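Local coordinates for protein chitosanase (Gynuella sunshinyii YC6258, PDB 6LWU) that probably acts as a chitosanase of glycoside hydrolase family 46, a chitosan-cleaving enzyme, and is modelled here with glucosamine units bound, at residues 184-189 / 213-218. The protein carries 1 engineered substitution. Sequence-based numbering, arbitrary orientation.
Sequences FLKIRK and SLMKLL
Met-215 sends CG anti to its own backbone N (chi1 -176°) and then bends at the next two torsions, which folds its methyl CE back across the gap to meet CB of Leu-185 at 3.5 Å. Leu-185 in turn has CG anti to its carbonyl carbon, and from there its CD2 branch reaches the other helix: it lies 3.9 Å from CA of Met-215, with SD of the same residue close by, and meets CD2 of Leu-218 at 4.0 Å, the two leucine side chains running at a slant to each other. Leu-185 is thus wedged between Met-215 and Leu-218, one turn apart on 213-218. On the outer margin, the aliphatic part of the exposed Lys-186 passes over the methionine methyl, its CG 4.0 Å from CE of Met-215.

At the other margin Arg-188 stretches out from CG to NE and crosses Leu-214 at roughly a right angle. CD1 of Leu-214 sits 3.5 Å from NH1 of Arg-188, a methyl against the guanidinium edge, near its plane, so packing alone; the charge itself is paired with Asp-142 through NH2, and NE is hydrogen-bonded to His-147. These partners probably fix the guanidinium's rotation; the Arg-188 side chain lies about 8 Å from a bound glucosamine unit.

The axes run nearly antiparallel, at 164°, and come no closer than 10.5 Å, so mostly side chains make the interface, with CD2 of Leu-185 also resting on the backbone of 213-218. This is near-antiparallel, largely apolar helix packing within the mainly helical family 46 fold, of the lysozyme clan. Helix 134-147 covers one flank, touching Arg-188 through Ala-143, Leu-214 through Leu-138 and Leu-218 through Leu-135, while helix 156-166 packs on Phe-184, Ile-187 and Arg-188.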
# COMPACT_ATOMS: atom_id res chain seq x y z
N PHE A 184 -7.74 0.77 15.43
CA PHE A 184 -7.55 0.91 13.99
C PHE A 184 -7.22 -0.43 13.34
O PHE A 184 -7.74 -0.75 12.27
CB PHE A 184 -6.44 1.93 13.70
CG PHE A 184 -6.06 2.01 12.23
CD1 PHE A 184 -6.79 2.81 11.36
CD2 PHE A 184 -5.00 1.28 11.73
CE1 PHE A 184 -6.45 2.88 9.99
CE2 PHE A 184 -4.65 1.34 10.38
CZ PHE A 184 -5.38 2.15 9.51
N LEU A 185 -6.34 -1.21 13.98
CA LEU A 185 -5.98 -2.50 13.41
C LEU A 185 -7.19 -3.42 13.30
O LEU A 185 -7.34 -4.14 12.31
CB LEU A 185 -4.89 -3.16 14.26
CG LEU A 185 -3.44 -2.77 13.99
CD1 LEU A 185 -3.35 -1.30 13.60
CD2 LEU A 185 -2.55 -3.07 15.22
N LYS A 186 -8.06 -3.40 14.32
CA LYS A 186 -9.24 -4.25 14.33
C LYS A 186 -10.30 -3.76 13.34
O LYS A 186 -10.96 -4.57 12.68
CB LYS A 186 -9.82 -4.33 15.74
CG LYS A 186 -9.31 -5.53 16.50
CD LYS A 186 -9.11 -5.22 17.97
CE LYS A 186 -10.32 -4.55 18.58
NZ LYS A 186 -10.61 -5.22 19.88
N ILE A 187 -10.49 -2.44 13.26
CA ILE A 187 -11.40 -1.90 12.25
C ILE A 187 -10.89 -2.23 10.85
O ILE A 187 -11.68 -2.58 9.96
CB ILE A 187 -11.58 -0.38 12.46
CG1 ILE A 187 -12.68 -0.11 13.50
CG2 ILE A 187 -11.92 0.32 11.14
CD1 ILE A 187 -12.79 1.34 13.93
N ARG A 188 -9.57 -2.16 10.65
CA ARG A 188 -9.00 -2.50 9.35
C ARG A 188 -9.28 -3.95 8.99
O ARG A 188 -9.72 -4.25 7.86
CB ARG A 188 -7.49 -2.20 9.31
CG ARG A 188 -6.92 -2.20 7.88
CD ARG A 188 -5.40 -1.99 7.82
NE ARG A 188 -4.84 -2.31 6.50
CZ ARG A 188 -3.55 -2.55 6.27
NH1 ARG A 188 -2.66 -2.52 7.25
NH2 ARG A 188 -3.15 -2.84 5.05
N LYS A 189 -9.05 -4.86 9.93
CA LYS A 189 -9.32 -6.26 9.62
C LYS A 189 -10.79 -6.49 9.26
O LYS A 189 -11.09 -7.28 8.36
CB LYS A 189 -8.88 -7.15 10.78
CG LYS A 189 -8.60 -8.59 10.38
CD LYS A 189 -8.32 -9.47 11.60
CE LYS A 189 -8.15 -10.94 11.21
NZ LYS A 189 -7.68 -11.74 12.38
N SER A 213 0.05 -9.60 11.61
CA SER A 213 1.47 -9.35 11.83
C SER A 213 1.72 -7.99 12.47
O SER A 213 2.55 -7.86 13.37
CB SER A 213 2.24 -9.45 10.51
OG SER A 213 2.43 -10.80 10.12
N LEU A 214 1.00 -6.97 12.02
CA LEU A 214 1.06 -5.67 12.68
C LEU A 214 0.52 -5.75 14.10
O LEU A 214 1.09 -5.17 15.02
CB LEU A 214 0.28 -4.63 11.87
CG LEU A 214 0.77 -4.27 10.46
CD1 LEU A 214 -0.28 -3.49 9.68
CD2 LEU A 214 2.07 -3.48 10.53
N MET A 215 -0.59 -6.47 14.30
CA MET A 215 -1.15 -6.64 15.64
C MET A 215 -0.16 -7.36 16.55
O MET A 215 -0.08 -7.05 17.75
CB MET A 215 -2.48 -7.41 15.55
CG MET A 215 -3.24 -7.59 16.88
SD MET A 215 -3.87 -6.06 17.63
CE MET A 215 -5.34 -5.69 16.69
N LYS A 216 0.56 -8.32 16.01
CA LYS A 216 1.54 -9.14 16.75
C LYS A 216 2.68 -8.27 17.27
O LYS A 216 3.14 -8.50 18.37
CB LYS A 216 2.00 -10.27 15.85
CG LYS A 216 3.17 -11.08 16.38
CD LYS A 216 4.25 -11.31 15.37
CE LYS A 216 4.58 -12.76 15.14
NZ LYS A 216 5.67 -12.92 14.14
N LEU A 217 3.14 -7.32 16.45
CA LEU A 217 4.18 -6.39 16.86
C LEU A 217 3.68 -5.46 17.96
O LEU A 217 4.44 -5.07 18.85
CB LEU A 217 4.67 -5.57 15.66
CG LEU A 217 5.27 -6.27 14.45
CD1 LEU A 217 5.64 -5.22 13.43
CD2 LEU A 217 6.49 -7.10 14.80
N LEU A 218 2.40 -5.07 17.88
CA LEU A 218 1.83 -4.22 18.93
C LEU A 218 1.81 -4.96 20.25
O LEU A 218 2.30 -4.45 21.27
CB LEU A 218 0.42 -3.76 18.54
CG LEU A 218 -0.35 -2.98 19.62
CD1 LEU A 218 0.45 -1.81 20.16
CD2 LEU A 218 -1.72 -2.51 19.09